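Local coordinates for protein tryptophan--tRNA ligase (Aeropyrum pernix, PDB 3A04) that catalyses the ATP-dependent attachment of L-tryptophan to tRNA(Trp), releasing AMP and diphosphate, as a class I aminoacyl-tRNA synthetase, at residues L349-H352 and Q353-E357; A134-A138 and L139-P143; V125-V129 and E130-A134. One frame throughout, in Å; residues are numbered along the deposited sequence. Where two conformers were deposited one is given.

In the fold
Contacts 2 and 3 follow one another along helix 121-139 and share Ala134, with centres about 11 Å apart; contact 1 lies on the long C-terminal helix 334-364, which packs against that helix. Contacts 1 and 2 meet directly: His352 NE2 lies 2.7 Å from Asn135 OD1 and Arg355 NE 3.1 Å from Ala138 O, both probable hydrogen bonds. Contact 3 touches contact 1 lightly, Leu356 CD1 packing 3.7 Å from Ala134 O. Contact 3 borders the 'HIGH' region through hydrogen bonds, Tyr132 OH to Ser80 O and Glu131 OE2 to Phe83 N; Asn135 of contact 2 touches Phe83 as well. A bound cadmium ion lies about 9 Å from the side chain of Ala350 in contact 1.

Contact 1: L349-H352 and Q353-E357; sequences LAEH and QSRLE
Glu351 and Arg355, four residues apart on helix 334-364, run side by side in the same direction, yet their charged ends do not close into a salt bridge. Glu351 OE1 stays 4.1 Å from Arg355 NH1, and the carboxylate and guanidinium planes are turned 72° apart. Instead, the bend of the arginine chain at chi3 (-73°) folds the guanidinium back over its own helix, so that one face lies over the carbonyl of Glu351, with Glu351 O 3.6 Å above the plane. That oxygen also takes a 2.7 Å hydrogen bond from Ser354 OG, a serine hydroxyl turned back onto the preceding turn of its helix. The guanidinium is further positioned at its edge: Arg355 NH2 donates to a water at 2.8 Å, and this water lies in the plane of the His352 ring as well, 2.9 Å from His352 ND1. The long C-terminal helix tightens here, Arg355 N bonding His352 O three residues back at 3.0 Å and Glu351 O only weakly, and the two residues joined by the water face helix 121-139, where His352 NE2 bonds Asn135 and Arg355 NE bonds the carbonyl of Ala138. Round the helix, Gln353 extends alongside Leu349, its NE2 3.9 Å from Leu349 CB, and reaches the carbonyls of Leu268 and Asp270. Gln353 N, in turn, donates to Leu349 O at 2.7 Å and 165°.

Contact 2: A134-A138 and L139-P143; sequences ANMIA and LGLDP
Met136 O takes two backbone hydrogen bonds at the C-terminal end of helix 121-139, where the chain leaves the helix through a Schellman motif. Leu141 N donates at 3.1 Å and Gly140 N at 3.3 Å, arriving from opposite faces of the carbonyl plane. Gly140 N also makes a weak 3.0 Å bond to Ile137 O, which completes the motif. Gly140 turns with a positive phi of 129°, at which a CB would be pressed against the carbonyl of Leu139. Leu141 thus returns beside Met136: the two side chains point the same way, Leu141 CD2 lying 4.0 Å from Met136 SD. Helix 85-99 covers this apolar pair, Met136 against Val91 and Leu141 against Ile95, and Met136 also meets Phe148 of strand 147-150. The loop thus joins the helix to the outermost strand of the Rossmann-like sheet. With chi2 at -43°, Ile137 CD1 lies over the loop, 3.6 Å from Leu141 O and 4.1 Å from Pro143 CB. Farther back, the Asn135 amide is held at both ends, ND2 bonding Glu131 O one turn back and OD1 turned to His352. Across the turn a water donates to two carbonyl oxygens, Ile137 O and Leu141 O, each at 2.7 Å.

Contact 3: V125-V129 and E130-A134; sequences VRIAV and EEYIA
The Tyr132 ring has the carbonyl oxygen of Ile127 at its edge, in the ring plane, with Tyr132 CD1 3.6 Å from Ile127 O. Ile127 CG2 approaches the same side of the ring, 3.7 Å from Tyr132 CE1, the two side chains lying alongside and pointing the same way. Beyond this contact, His87 meets the ring edge-to-face and the hydroxyl bonds the carbonyl of Ser80. The Glu130 carboxylate bonds Trp364 through OE2; in the conformer given its OE1 lies against Arg126 CG, a contact that a second conformer of the arginine leaves doubtful. Beneath these side chains helix 121-139 widens into a pi-type turn. Ile127 O accepts from both Glu131 N, at 2.9 Å, and Tyr132 N, at 3.0 Å. The five-residue spacing then continues, Ile133 N reaching Ala128 O at 2.7 Å and 176°, and Ala134 N reaching Val129 O. Glu131 OE2 bonds the backbone of Phe83, so two successive side chains of the widened turn grip the 'HIGH' region through its main chain. These bonds would help hold the 'HIGH' region in place, consistent with a second-shell role in this class I ATP-binding motif.

Contact 1: L349-H352 and Q353-E357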
# COMPACT_ATOMS: atom_id res chain seq x y z
N LEU A 349 -8.16 13.32 -37.50
CA LEU A 349 -7.08 14.01 -36.75
C LEU A 349 -7.27 15.51 -36.65
O LEU A 349 -6.95 16.14 -35.63
CB LEU A 349 -5.73 13.74 -37.35
CG LEU A 349 -5.36 12.26 -37.23
CD1 LEU A 349 -4.03 12.05 -37.88
CD2 LEU A 349 -5.19 11.86 -35.66
N ALA A 350 -7.76 16.12 -37.73
CA ALA A 350 -7.92 17.57 -37.75
C ALA A 350 -9.01 18.00 -36.82
O ALA A 350 -8.87 19.00 -36.14
CB ALA A 350 -8.25 18.07 -39.26
N GLU A 351 -10.12 17.32 -36.79
CA GLU A 351 -11.18 17.74 -35.86
C GLU A 351 -10.71 17.46 -34.41
O GLU A 351 -10.93 18.26 -33.51
CB GLU A 351 -12.48 16.97 -36.13
CG GLU A 351 -12.98 17.07 -37.53
CD GLU A 351 -14.37 16.46 -37.65
OE1 GLU A 351 -15.17 16.68 -36.70
OE2 GLU A 351 -14.65 15.77 -38.67
N HIS A 352 -10.02 16.32 -34.22
CA HIS A 352 -9.58 15.94 -32.87
C HIS A 352 -8.56 16.98 -32.40
O HIS A 352 -8.67 17.47 -31.29
CB HIS A 352 -8.91 14.55 -32.88
CG HIS A 352 -8.45 14.13 -31.52
ND1 HIS A 352 -9.30 13.59 -30.57
CD2 HIS A 352 -7.23 14.18 -30.95
CE1 HIS A 352 -8.61 13.32 -29.46
NE2 HIS A 352 -7.34 13.66 -29.67
N GLN A 353 -7.56 17.28 -33.22
CA GLN A 353 -6.56 18.25 -32.82
C GLN A 353 -7.07 19.67 -32.58
O GLN A 353 -6.51 20.39 -31.74
CB GLN A 353 -5.38 18.21 -33.76
CG GLN A 353 -4.70 16.84 -33.69
CD GLN A 353 -3.75 16.56 -34.78
OE1 GLN A 353 -3.48 17.40 -35.65
NE2 GLN A 353 -3.22 15.35 -34.79
N SER A 354 -8.16 20.05 -33.23
CA SER A 354 -8.78 21.38 -33.01
C SER A 354 -9.44 21.45 -31.68
O SER A 354 -9.75 22.54 -31.17
CB SER A 354 -9.81 21.71 -34.11
OG SER A 354 -10.99 20.91 -34.05
N ARG A 355 -9.69 20.30 -31.08
CA ARG A 355 -10.34 20.29 -29.80
C ARG A 355 -9.33 20.20 -28.62
O ARG A 355 -9.70 20.44 -27.47
CB ARG A 355 -11.34 19.16 -29.76
CG ARG A 355 -12.64 19.45 -30.54
CD ARG A 355 -13.71 18.46 -30.19
NE ARG A 355 -13.39 17.18 -30.79
CZ ARG A 355 -13.86 16.76 -31.97
NH1 ARG A 355 -14.70 17.52 -32.69
NH2 ARG A 355 -13.48 15.55 -32.43
N LEU A 356 -8.06 19.93 -28.94
CA LEU A 356 -7.11 19.48 -27.97
C LEU A 356 -6.56 20.59 -27.08
O LEU A 356 -6.39 20.39 -25.89
CB LEU A 356 -5.95 18.73 -28.64
CG LEU A 356 -5.08 17.84 -27.73
CD1 LEU A 356 -5.96 17.04 -26.70
CD2 LEU A 356 -4.21 16.89 -28.57
N GLU A 357 -6.28 21.78 -27.64
CA GLU A 357 -5.74 22.85 -26.79
C GLU A 357 -6.75 23.27 -25.75
O GLU A 357 -6.39 23.41 -24.57
CB GLU A 357 -5.20 24.04 -27.59
CG GLU A 357 -3.95 24.63 -26.99
CD GLU A 357 -2.81 23.60 -26.74
OE1 GLU A 357 -2.52 22.74 -27.64
OE2 GLU A 357 -2.21 23.68 -25.62
O HOH W 1 -11.93 13.29 -31.73

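Contact 2: A134-A138 and L139-P143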
# COMPACT_ATOMS: atom_id res chain seq x y z
N ALA A 134 -6.56 14.93 -21.51
CA ALA A 134 -6.96 15.90 -22.54
C ALA A 134 -7.36 15.18 -23.82
O ALA A 134 -8.35 15.53 -24.39
CB ALA A 134 -5.87 16.95 -22.78
N ASN A 135 -6.64 14.13 -24.23
CA ASN A 135 -7.09 13.37 -25.43
C ASN A 135 -8.41 12.66 -25.23
O ASN A 135 -9.24 12.57 -26.11
CB ASN A 135 -6.03 12.40 -25.88
CG ASN A 135 -5.02 13.08 -26.80
OD1 ASN A 135 -5.39 13.57 -27.84
ND2 ASN A 135 -3.77 13.12 -26.40
N MET A 136 -8.65 12.14 -24.03
CA MET A 136 -9.93 11.52 -23.75
C MET A 136 -11.12 12.50 -23.85
O MET A 136 -12.16 12.20 -24.40
CB MET A 136 -9.89 10.95 -22.34
CG MET A 136 -9.07 9.65 -22.37
SD MET A 136 -9.20 8.95 -20.65
CE MET A 136 -7.49 8.88 -20.28
N ILE A 137 -10.94 13.69 -23.32
CA ILE A 137 -11.98 14.72 -23.40
C ILE A 137 -12.25 15.12 -24.90
O ILE A 137 -13.39 15.29 -25.31
CB ILE A 137 -11.49 16.01 -22.66
CG1 ILE A 137 -11.32 15.79 -21.15
CG2 ILE A 137 -12.49 17.18 -22.83
CD1 ILE A 137 -12.40 15.02 -20.51
N ALA A 138 -11.16 15.28 -25.65
CA ALA A 138 -11.25 15.71 -27.06
C ALA A 138 -11.93 14.60 -27.89
O ALA A 138 -12.58 14.89 -28.95
CB ALA A 138 -9.86 16.00 -27.58
N LEU A 139 -11.79 13.34 -27.43
CA LEU A 139 -12.53 12.24 -28.05
C LEU A 139 -13.99 12.23 -27.79
O LEU A 139 -14.71 11.59 -28.54
CB LEU A 139 -11.94 10.85 -27.67
CG LEU A 139 -10.67 10.34 -28.33
CD1 LEU A 139 -10.18 9.03 -27.66
CD2 LEU A 139 -10.77 10.13 -29.95
N GLY A 140 -14.45 12.81 -26.68
CA GLY A 140 -15.85 12.94 -26.40
C GLY A 140 -16.25 12.44 -25.02
O GLY A 140 -17.43 12.35 -24.72
N LEU A 141 -15.27 12.04 -24.21
CA LEU A 141 -15.55 11.65 -22.83
C LEU A 141 -15.98 12.92 -22.07
O LEU A 141 -15.40 13.98 -22.26
CB LEU A 141 -14.32 10.98 -22.18
CG LEU A 141 -14.55 9.88 -21.13
CD1 LEU A 141 -15.60 8.77 -21.50
CD2 LEU A 141 -13.17 9.24 -20.63
N ASP A 142 -17.07 12.85 -21.34
CA ASP A 142 -17.65 14.05 -20.74
C ASP A 142 -16.80 14.60 -19.57
O ASP A 142 -16.59 13.88 -18.57
CB ASP A 142 -19.02 13.65 -20.24
CG ASP A 142 -19.81 14.83 -19.54
OD1 ASP A 142 -19.23 15.82 -19.09
OD2 ASP A 142 -21.01 14.66 -19.35
N PRO A 143 -16.33 15.86 -19.65
CA PRO A 143 -15.47 16.39 -18.55
C PRO A 143 -16.17 16.53 -17.21
O PRO A 143 -15.50 16.53 -16.21
CB PRO A 143 -15.06 17.79 -19.04
CG PRO A 143 -16.18 18.21 -20.00
CD PRO A 143 -16.63 16.89 -20.67
O HOH W 2 -15.77 15.88 -24.19

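Contact 3: V125-V129 and E130-A134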
# COMPACT_ATOMS: atom_id res chain seq x y z
N VAL A 125 2.45 13.19 -13.98
CA VAL A 125 1.27 14.01 -13.79
C VAL A 125 0.96 14.83 -15.04
O VAL A 125 -0.22 14.94 -15.48
CB VAL A 125 1.37 14.98 -12.53
CG1 VAL A 125 0.31 16.11 -12.59
CG2 VAL A 125 1.25 14.19 -11.19
N ARG A 126 2.01 15.42 -15.60
CA ARG A 126 1.90 16.19 -16.83
C ARG A 126 1.28 15.34 -17.92
O ARG A 126 0.22 15.67 -18.45
CB ARG A 126 3.12 16.91 -17.21
CG ARG A 126 3.00 17.78 -18.45
CD ARG A 126 4.31 18.35 -18.87
NE ARG A 126 5.28 17.33 -19.18
CZ ARG A 126 6.33 17.06 -18.43
NH1 ARG A 126 6.57 17.74 -17.33
NH2 ARG A 126 7.15 16.10 -18.78
N ILE A 127 1.95 14.24 -18.23
CA ILE A 127 1.50 13.31 -19.28
C ILE A 127 0.08 12.86 -19.01
O ILE A 127 -0.79 12.83 -19.90
CB ILE A 127 2.50 12.11 -19.34
CG1 ILE A 127 3.90 12.64 -19.77
CG2 ILE A 127 1.96 11.00 -20.22
CD1 ILE A 127 4.91 11.54 -19.73
N ALA A 128 -0.24 12.55 -17.74
CA ALA A 128 -1.61 12.10 -17.47
C ALA A 128 -2.61 13.15 -17.83
O ALA A 128 -3.66 12.88 -18.44
CB ALA A 128 -1.78 11.75 -15.88
N VAL A 129 -2.31 14.41 -17.50
CA VAL A 129 -3.35 15.41 -17.78
C VAL A 129 -3.38 15.84 -19.29
O VAL A 129 -4.44 15.90 -19.93
CB VAL A 129 -3.08 16.67 -16.90
CG1 VAL A 129 -3.98 17.86 -17.29
CG2 VAL A 129 -3.37 16.35 -15.36
N GLU A 130 -2.22 16.11 -19.84
CA GLU A 130 -2.12 16.76 -21.19
C GLU A 130 -2.07 15.77 -22.32
O GLU A 130 -2.41 16.12 -23.45
CB GLU A 130 -0.80 17.54 -21.22
CG GLU A 130 -1.00 18.86 -20.48
CD GLU A 130 0.21 19.79 -20.46
OE1 GLU A 130 1.26 19.54 -21.12
OE2 GLU A 130 0.10 20.78 -19.72
N GLU A 131 -1.58 14.55 -22.06
CA GLU A 131 -1.59 13.50 -23.04
C GLU A 131 -2.79 12.53 -22.86
O GLU A 131 -3.39 12.13 -23.84
CB GLU A 131 -0.30 12.76 -22.96
CG GLU A 131 0.12 11.90 -24.13
CD GLU A 131 0.08 12.62 -25.53
OE1 GLU A 131 0.37 13.87 -25.69
OE2 GLU A 131 -0.24 11.86 -26.46
N TYR A 132 -3.15 12.15 -21.65
CA TYR A 132 -4.19 11.17 -21.53
C TYR A 132 -5.52 11.87 -21.31
O TYR A 132 -6.43 11.70 -22.13
CB TYR A 132 -3.84 10.12 -20.43
CG TYR A 132 -2.78 9.18 -21.00
CD1 TYR A 132 -1.44 9.56 -21.12
CD2 TYR A 132 -3.16 8.02 -21.58
CE1 TYR A 132 -0.49 8.72 -21.70
CE2 TYR A 132 -2.22 7.17 -22.15
CZ TYR A 132 -0.92 7.54 -22.24
OH TYR A 132 -0.06 6.65 -22.78
N ILE A 133 -5.69 12.58 -20.17
CA ILE A 133 -7.02 13.13 -19.91
C ILE A 133 -7.47 14.07 -21.07
O ILE A 133 -8.63 14.02 -21.49
CB ILE A 133 -7.11 13.82 -18.53
CG1 ILE A 133 -6.91 12.73 -17.43
CG2 ILE A 133 -8.47 14.53 -18.35
CD1 ILE A 133 -6.56 13.30 -16.01
N ALA A 134 -6.56 14.93 -21.51
CA ALA A 134 -6.96 15.90 -22.54
C ALA A 134 -7.36 15.18 -23.82
O ALA A 134 -8.35 15.53 -24.39
CB ALA A 134 -5.87 16.95 -22.78